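Local structure of taurine dioxygenase (Burkholderia ambifaria, 5VN6) at residues G130-W135 and R248-K253; Q151-L156 and P188-H193. The protein probably catalyses the iron-dependent oxygenation of taurine and holds a magnesium ion at its metal site in this crystal. All blocks are in the same frame, centred on the assembly; numbering follows the deposited sequence.

Contact 1. Residues G130-W135 and R248-K253; sequences GGDTMW and RWRWKK
The extended chain of R248, with CG anti to its N (chi1 179°), and the side chain of D132, whose CG lies beside its own N (chi1 -70°), meet at about a right angle. R248 NE gives a nearly straight salt-bridge hydrogen bond to the anti lone pair of D132 OD2 (2.8 Å), and the carboxylate and guanidinium planes stand 85° apart. The other carboxylate oxygen, OD1, takes a bond from a water that also donates to G130 O and accepts from W251 N; a second water joins R248 NH1 to D132 N. R248 NH2 reaches P243 O of the second subunit, so the arginine ties this edge to the dimer interface. M134 CG lies 3.9 Å from R248 CD on the same sheet face. T133, on the other face, accepts at OG1 a hydrogen bond from W251 NE1 (2.8 Å) in the plane of the indole, and W249 CD1 sits over the centre of the W251 ring. W135 offers its rim, CZ3 lying 4.0 Å from W249 CB and CH2 4.2 Å from W251 CZ2. The backbones are joined by T133 N to W249 O (3.1 Å) and W249 N to T133 O (2.8 Å). This antiparallel hydrogen-bonded pair, with the non-hydrogen-bonded pair M134-R248 beside it, joins strands 133-137 and 246-249 within the double-stranded beta-helix core of the cupin clan.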
loop_
_atom_site.group_PDB
_atom_site.type_symbol
_atom_site.label_atom_id
_atom_site.label_comp_id
_atom_site.label_asym_id
_atom_site.label_seq_id
_atom_site.Cartn_x
_atom_site.Cartn_y
_atom_site.Cartn_z
ATOM N N GLY A 130 -14.242 5.509 1.884
ATOM C CA GLY A 130 -13.924 4.111 2.096
ATOM C C GLY A 130 -14.048 3.287 0.824
ATOM O O GLY A 130 -14.659 3.697 -0.169
ATOM N N GLY A 131 -13.452 2.096 0.863
ATOM C CA GLY A 131 -13.578 1.169 -0.248
ATOM C C GLY A 131 -12.714 1.453 -1.459
ATOM O O GLY A 131 -13.098 1.087 -2.579
ATOM N N ASP A 132 -11.562 2.099 -1.271
ATOM C CA ASP A 132 -10.620 2.317 -2.364
ATOM C C ASP A 132 -10.169 0.986 -2.966
ATOM O O ASP A 132 -10.205 -0.058 -2.319
ATOM C CB ASP A 132 -9.381 3.063 -1.862
ATOM C CG ASP A 132 -9.666 4.496 -1.498
ATOM O OD1 ASP A 132 -10.836 4.923 -1.611
ATOM O OD2 ASP A 132 -8.715 5.184 -1.066
ATOM N N THR A 133 -9.702 1.034 -4.213
ATOM C CA THR A 133 -9.091 -0.132 -4.845
ATOM C C THR A 133 -7.667 0.238 -5.234
ATOM O O THR A 133 -7.405 1.370 -5.659
ATOM C CB THR A 133 -9.895 -0.604 -6.083
ATOM O OG1 THR A 133 -11.264 -0.806 -5.708
ATOM C CG2 THR A 133 -9.333 -1.914 -6.653
ATOM N N MET A 134 -6.746 -0.700 -5.055
ATOM C CA MET A 134 -5.352 -0.488 -5.410
ATOM C C MET A 134 -4.940 -1.479 -6.473
ATOM O O MET A 134 -5.475 -2.587 -6.536
ATOM C CB MET A 134 -4.421 -0.646 -4.198
ATOM C CG MET A 134 -4.845 0.193 -3.003
ATOM S SD MET A 134 -3.735 -0.068 -1.615
ATOM C CE MET A 134 -2.202 0.529 -2.318
ATOM N N TRP A 135 -3.990 -1.066 -7.315
ATOM C CA TRP A 135 -3.354 -1.938 -8.287
ATOM C C TRP A 135 -1.844 -1.867 -8.120
ATOM O O TRP A 135 -1.303 -0.846 -7.691
ATOM C CB TRP A 135 -3.718 -1.563 -9.758
ATOM C CG TRP A 135 -5.101 -1.908 -10.183
ATOM C CD1 TRP A 135 -5.472 -2.959 -10.958
ATOM C CD2 TRP A 135 -6.307 -1.179 -9.886
ATOM N NE1 TRP A 135 -6.831 -2.942 -11.160
ATOM C CE2 TRP A 135 -7.368 -1.861 -10.509
ATOM C CE3 TRP A 135 -6.587 -0.023 -9.144
ATOM C CZ2 TRP A 135 -8.697 -1.429 -10.421
ATOM C CZ3 TRP A 135 -7.898 0.403 -9.048
ATOM C CH2 TRP A 135 -8.939 -0.296 -9.685
ATOM N N ARG A 248 -3.484 3.914 -5.904
ATOM C CA ARG A 248 -4.678 3.805 -5.073
ATOM C C ARG A 248 -5.756 4.719 -5.630
ATOM O O ARG A 248 -5.514 5.906 -5.837
ATOM C CB ARG A 248 -4.388 4.160 -3.606
ATOM C CG ARG A 248 -5.632 4.069 -2.711
ATOM C CD ARG A 248 -5.280 3.687 -1.285
ATOM N NE ARG A 248 -6.447 3.678 -0.405
ATOM C CZ ARG A 248 -6.476 3.104 0.799
ATOM N NH1 ARG A 248 -7.584 3.138 1.530
ATOM N NH2 ARG A 248 -5.408 2.481 1.267
ATOM N N TRP A 249 -6.942 4.164 -5.875
ATOM C CA TRP A 249 -8.010 4.884 -6.547
ATOM C C TRP A 249 -9.192 5.012 -5.604
ATOM O O TRP A 249 -9.568 4.039 -4.939
ATOM C CB TRP A 249 -8.423 4.162 -7.834
ATOM C CG TRP A 249 -9.602 4.731 -8.563
ATOM C CD1 TRP A 249 -10.853 4.165 -8.680
ATOM C CD2 TRP A 249 -9.646 5.951 -9.320
ATOM N NE1 TRP A 249 -11.661 4.962 -9.443
ATOM C CE2 TRP A 249 -10.954 6.066 -9.848
ATOM C CE3 TRP A 249 -8.715 6.965 -9.587
ATOM C CZ2 TRP A 249 -11.349 7.144 -10.653
ATOM C CZ3 TRP A 249 -9.115 8.048 -10.381
ATOM C CH2 TRP A 249 -10.418 8.117 -10.910
ATOM N N ARG A 250 -9.755 6.215 -5.532
ATOM C CA ARG A 250 -10.929 6.483 -4.715
ATOM C C ARG A 250 -12.149 6.571 -5.614
ATOM O O ARG A 250 -12.151 7.337 -6.581
ATOM C CB ARG A 250 -10.775 7.776 -3.924
ATOM C CG ARG A 250 -11.954 8.020 -3.022
ATOM C CD ARG A 250 -11.689 9.180 -2.078
ATOM N NE ARG A 250 -12.880 9.497 -1.314
ATOM C CZ ARG A 250 -12.946 10.454 -0.393
ATOM N NH1 ARG A 250 -11.874 11.195 -0.116
ATOM N NH2 ARG A 250 -14.084 10.660 0.252
ATOM N N TRP A 251 -13.169 5.778 -5.303
ATOM C CA TRP A 251 -14.351 5.679 -6.157
ATOM C C TRP A 251 -15.322 6.830 -5.929
ATOM O O TRP A 251 -15.483 7.327 -4.809
ATOM C CB TRP A 251 -15.079 4.358 -5.911
ATOM C CG TRP A 251 -14.269 3.174 -6.310
ATOM C CD1 TRP A 251 -13.477 2.397 -5.506
ATOM C CD2 TRP A 251 -14.128 2.656 -7.642
ATOM N NE1 TRP A 251 -12.861 1.409 -6.265
ATOM C CE2 TRP A 251 -13.249 1.553 -7.575
ATOM C CE3 TRP A 251 -14.672 3.015 -8.878
ATOM C CZ2 TRP A 251 -12.913 0.798 -8.699
ATOM C CZ3 TRP A 251 -14.316 2.276 -10.000
ATOM C CH2 TRP A 251 -13.447 1.179 -9.898
ATOM N N LYS A 252 -15.980 7.241 -7.011
ATOM C CA LYS A 252 -17.127 8.141 -6.994
ATOM C C LYS A 252 -18.210 7.530 -7.871
ATOM O O LYS A 252 -17.955 6.596 -8.635
ATOM C CB LYS A 252 -16.759 9.539 -7.512
ATOM C CG LYS A 252 -15.647 10.246 -6.722
ATOM C CD LYS A 252 -16.142 10.735 -5.388
ATOM C CE LYS A 252 -14.992 11.208 -4.504
ATOM N NZ LYS A 252 -15.478 11.456 -3.122
ATOM N N LYS A 253 -19.425 8.065 -7.780
ATOM C CA LYS A 253 -20.509 7.542 -8.602
ATOM C C LYS A 253 -20.147 7.629 -10.079
ATOM O O LYS A 253 -19.604 8.636 -10.540
ATOM C CB LYS A 253 -21.803 8.306 -8.337
HETATM O O HOH W 1 -13.350 4.589 -2.637
HETATM O O HOH W 2 -10.515 3.618 1.350
#

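Contact 2. Residues Q151-L156 and P188-H193; sequences QQIADL and PVVRTH
A type I turn from I153 to L156, closed by L156 N to I153 O (3.0 Å), leads on from the helix that begins at residue 147 and presents the carbonyl of L156 to V189, whose N donates a nearly straight hydrogen bond (2.9 Å). The motif is a helix-to-strand connection: the chain leaves the turn into strand 157-160, which pairs antiparallel with strand 185-192 in a four-stranded sheet, and V189 marks the interruption in the latter strand, with helical backbone angles (phi -69°, psi -36°) before the chain extends again at V190. Four apolar side chains, I153 and L156 from one segment and V189 and V190 from the other, pack across this junction. I153 carries CG1 between its backbone N and carbonyl carbon (chi1 72°), which directs the arm CG1-CD1 at V190; both of these carbons lie 3.7 Å from V190 CG2, and the two side chains cross at about a right angle. The same valine methyl also packs against the carbonyl oxygen of I153. One residue earlier in the chain, V189 turns CG2 against L156 CB (3.7 Å), next to the backbone bond, while its CG1 makes a looser approach to I153 CB. Helix 228-237 closes the apolar cluster, L236 touching I153 and V189 and L232 touching L156, and F210 of strand 207-210 packs on both L156 and V189. D155, whose CB points away from 188-193, forms a salt bridge with R218. At V190 the link is through water: a water accepts from V190 N at 3.0 Å and lies 2.8 Å from A154 O and 2.7 Å from L156 O.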
loop_
_atom_site.group_PDB
_atom_site.type_symbol
_atom_site.label_atom_id
_atom_site.label_comp_id
_atom_site.label_asym_id
_atom_site.label_seq_id
_atom_site.Cartn_x
_atom_site.Cartn_y
_atom_site.Cartn_z
ATOM N N GLN A 151 17.558 -15.259 -12.012
ATOM C CA GLN A 151 18.138 -16.542 -12.400
ATOM C C GLN A 151 17.444 -17.700 -11.689
ATOM O O GLN A 151 17.109 -18.714 -12.311
ATOM C CB GLN A 151 19.637 -16.544 -12.102
ATOM C CG GLN A 151 20.424 -15.509 -12.890
ATOM C CD GLN A 151 21.798 -15.256 -12.306
ATOM O OE1 GLN A 151 22.439 -16.168 -11.777
ATOM N NE2 GLN A 151 22.271 -14.017 -12.421
ATOM N N GLN A 152 17.207 -17.550 -10.386
ATOM C CA GLN A 152 16.604 -18.608 -9.588
ATOM C C GLN A 152 15.174 -18.929 -10.026
ATOM O O GLN A 152 14.761 -20.092 -9.963
ATOM C CB GLN A 152 16.629 -18.188 -8.111
ATOM C CG GLN A 152 15.883 -19.112 -7.141
ATOM C CD GLN A 152 16.747 -20.181 -6.487
ATOM O OE1 GLN A 152 17.638 -20.750 -7.111
ATOM N NE2 GLN A 152 16.483 -20.449 -5.207
ATOM N N ILE A 153 14.394 -17.930 -10.461
ATOM C CA ILE A 153 12.968 -18.151 -10.734
ATOM C C ILE A 153 12.669 -18.353 -12.213
ATOM O O ILE A 153 11.515 -18.632 -12.562
ATOM C CB ILE A 153 12.096 -17.007 -10.171
ATOM C CG1 ILE A 153 12.281 -15.727 -10.991
ATOM C CG2 ILE A 153 12.423 -16.767 -8.674
ATOM C CD1 ILE A 153 11.352 -14.579 -10.577
ATOM N N ALA A 154 13.677 -18.254 -13.087
ATOM C CA ALA A 154 13.423 -18.192 -14.526
ATOM C C ALA A 154 12.544 -19.339 -15.025
ATOM O O ALA A 154 11.588 -19.109 -15.772
ATOM C CB ALA A 154 14.750 -18.166 -15.284
ATOM N N ASP A 155 12.814 -20.575 -14.598
ATOM C CA ASP A 155 12.042 -21.719 -15.080
ATOM C C ASP A 155 11.018 -22.235 -14.065
ATOM O O ASP A 155 10.400 -23.278 -14.300
ATOM C CB ASP A 155 12.982 -22.856 -15.530
ATOM C CG ASP A 155 13.857 -23.402 -14.403
ATOM O OD1 ASP A 155 13.516 -23.234 -13.213
ATOM O OD2 ASP A 155 14.917 -23.986 -14.713
ATOM N N LEU A 156 10.808 -21.529 -12.959
ATOM C CA LEU A 156 9.883 -22.009 -11.949
ATOM C C LEU A 156 8.443 -21.942 -12.445
ATOM O O LEU A 156 8.056 -21.039 -13.184
ATOM C CB LEU A 156 10.023 -21.188 -10.657
ATOM C CG LEU A 156 11.265 -21.464 -9.809
ATOM C CD1 LEU A 156 11.305 -20.564 -8.538
ATOM C CD2 LEU A 156 11.324 -22.963 -9.448
ATOM N N PRO A 188 3.498 -20.433 -15.241
ATOM C CA PRO A 188 4.877 -19.964 -15.085
ATOM C C PRO A 188 4.938 -18.886 -14.010
ATOM O O PRO A 188 4.055 -18.029 -13.917
ATOM C CB PRO A 188 5.223 -19.387 -16.461
ATOM C CG PRO A 188 3.884 -19.028 -17.063
ATOM C CD PRO A 188 2.941 -20.089 -16.561
ATOM N N VAL A 189 5.999 -18.943 -13.201
ATOM C CA VAL A 189 6.247 -17.911 -12.197
ATOM C C VAL A 189 6.631 -16.601 -12.871
ATOM O O VAL A 189 6.251 -15.515 -12.413
ATOM C CB VAL A 189 7.330 -18.389 -11.215
ATOM C CG1 VAL A 189 7.849 -17.227 -10.361
ATOM C CG2 VAL A 189 6.784 -19.517 -10.328
ATOM N N VAL A 190 7.374 -16.681 -13.968
ATOM C CA VAL A 190 7.714 -15.525 -14.790
ATOM C C VAL A 190 6.863 -15.636 -16.041
ATOM O O VAL A 190 7.099 -16.517 -16.878
ATOM C CB VAL A 190 9.206 -15.494 -15.142
ATOM C CG1 VAL A 190 9.540 -14.257 -15.967
ATOM C CG2 VAL A 190 10.040 -15.590 -13.894
ATOM N N ARG A 191 5.843 -14.787 -16.159
ATOM C CA ARG A 191 4.937 -14.843 -17.296
ATOM C C ARG A 191 5.337 -13.814 -18.342
ATOM O O ARG A 191 5.683 -12.675 -18.018
ATOM C CB ARG A 191 3.483 -14.614 -16.872
ATOM C CG ARG A 191 2.502 -14.617 -18.029
ATOM C CD ARG A 191 1.097 -14.223 -17.582
ATOM N NE ARG A 191 0.133 -14.330 -18.675
ATOM C CZ ARG A 191 -1.185 -14.191 -18.543
ATOM N NH1 ARG A 191 -1.710 -13.938 -17.351
ATOM N NH2 ARG A 191 -1.980 -14.320 -19.607
ATOM N N THR A 192 5.292 -14.229 -19.600
ATOM C CA THR A 192 5.544 -13.341 -20.729
ATOM C C THR A 192 4.215 -12.738 -21.153
ATOM O O THR A 192 3.300 -13.472 -21.563
ATOM C CB THR A 192 6.178 -14.095 -21.906
ATOM O OG1 THR A 192 7.481 -14.575 -21.541
ATOM C CG2 THR A 192 6.301 -13.173 -23.123
ATOM N N HIS A 193 4.108 -11.416 -21.059
ATOM C CA HIS A 193 2.885 -10.749 -21.470
ATOM C C HIS A 193 2.654 -10.995 -22.957
ATOM O O HIS A 193 3.547 -10.716 -23.773
ATOM C CB HIS A 193 2.979 -9.251 -21.194
ATOM C CG HIS A 193 1.690 -8.520 -21.380
ATOM N ND1 HIS A 193 1.117 -8.320 -22.618
ATOM C CD2 HIS A 193 0.866 -7.925 -20.482
ATOM C CE1 HIS A 193 -0.006 -7.636 -22.476
ATOM N NE2 HIS A 193 -0.180 -7.382 -21.188
HETATM O O HOH W 3 9.047 -19.055 -14.681
#

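In the fold
Contact 1 and contact 2 lie on opposite sides of the chain's centre, their own centres 31 Å apart and their nearest atoms about 12 Å apart. In sequence, both halves of contact 2 fall between the two strands that contact 1 brings together. Contact 1 borders the metal site of H106, D108 and H266: the side chain of W135 is about 4 Å from that of H266 and about 7 Å from that of D108, and the side chain of T133 is about 7 Å from the magnesium ion. Contact 2 lies away from this site, packing a helix-end turn against a separate sheet. The second subunit reaches contact 1 but not contact 2.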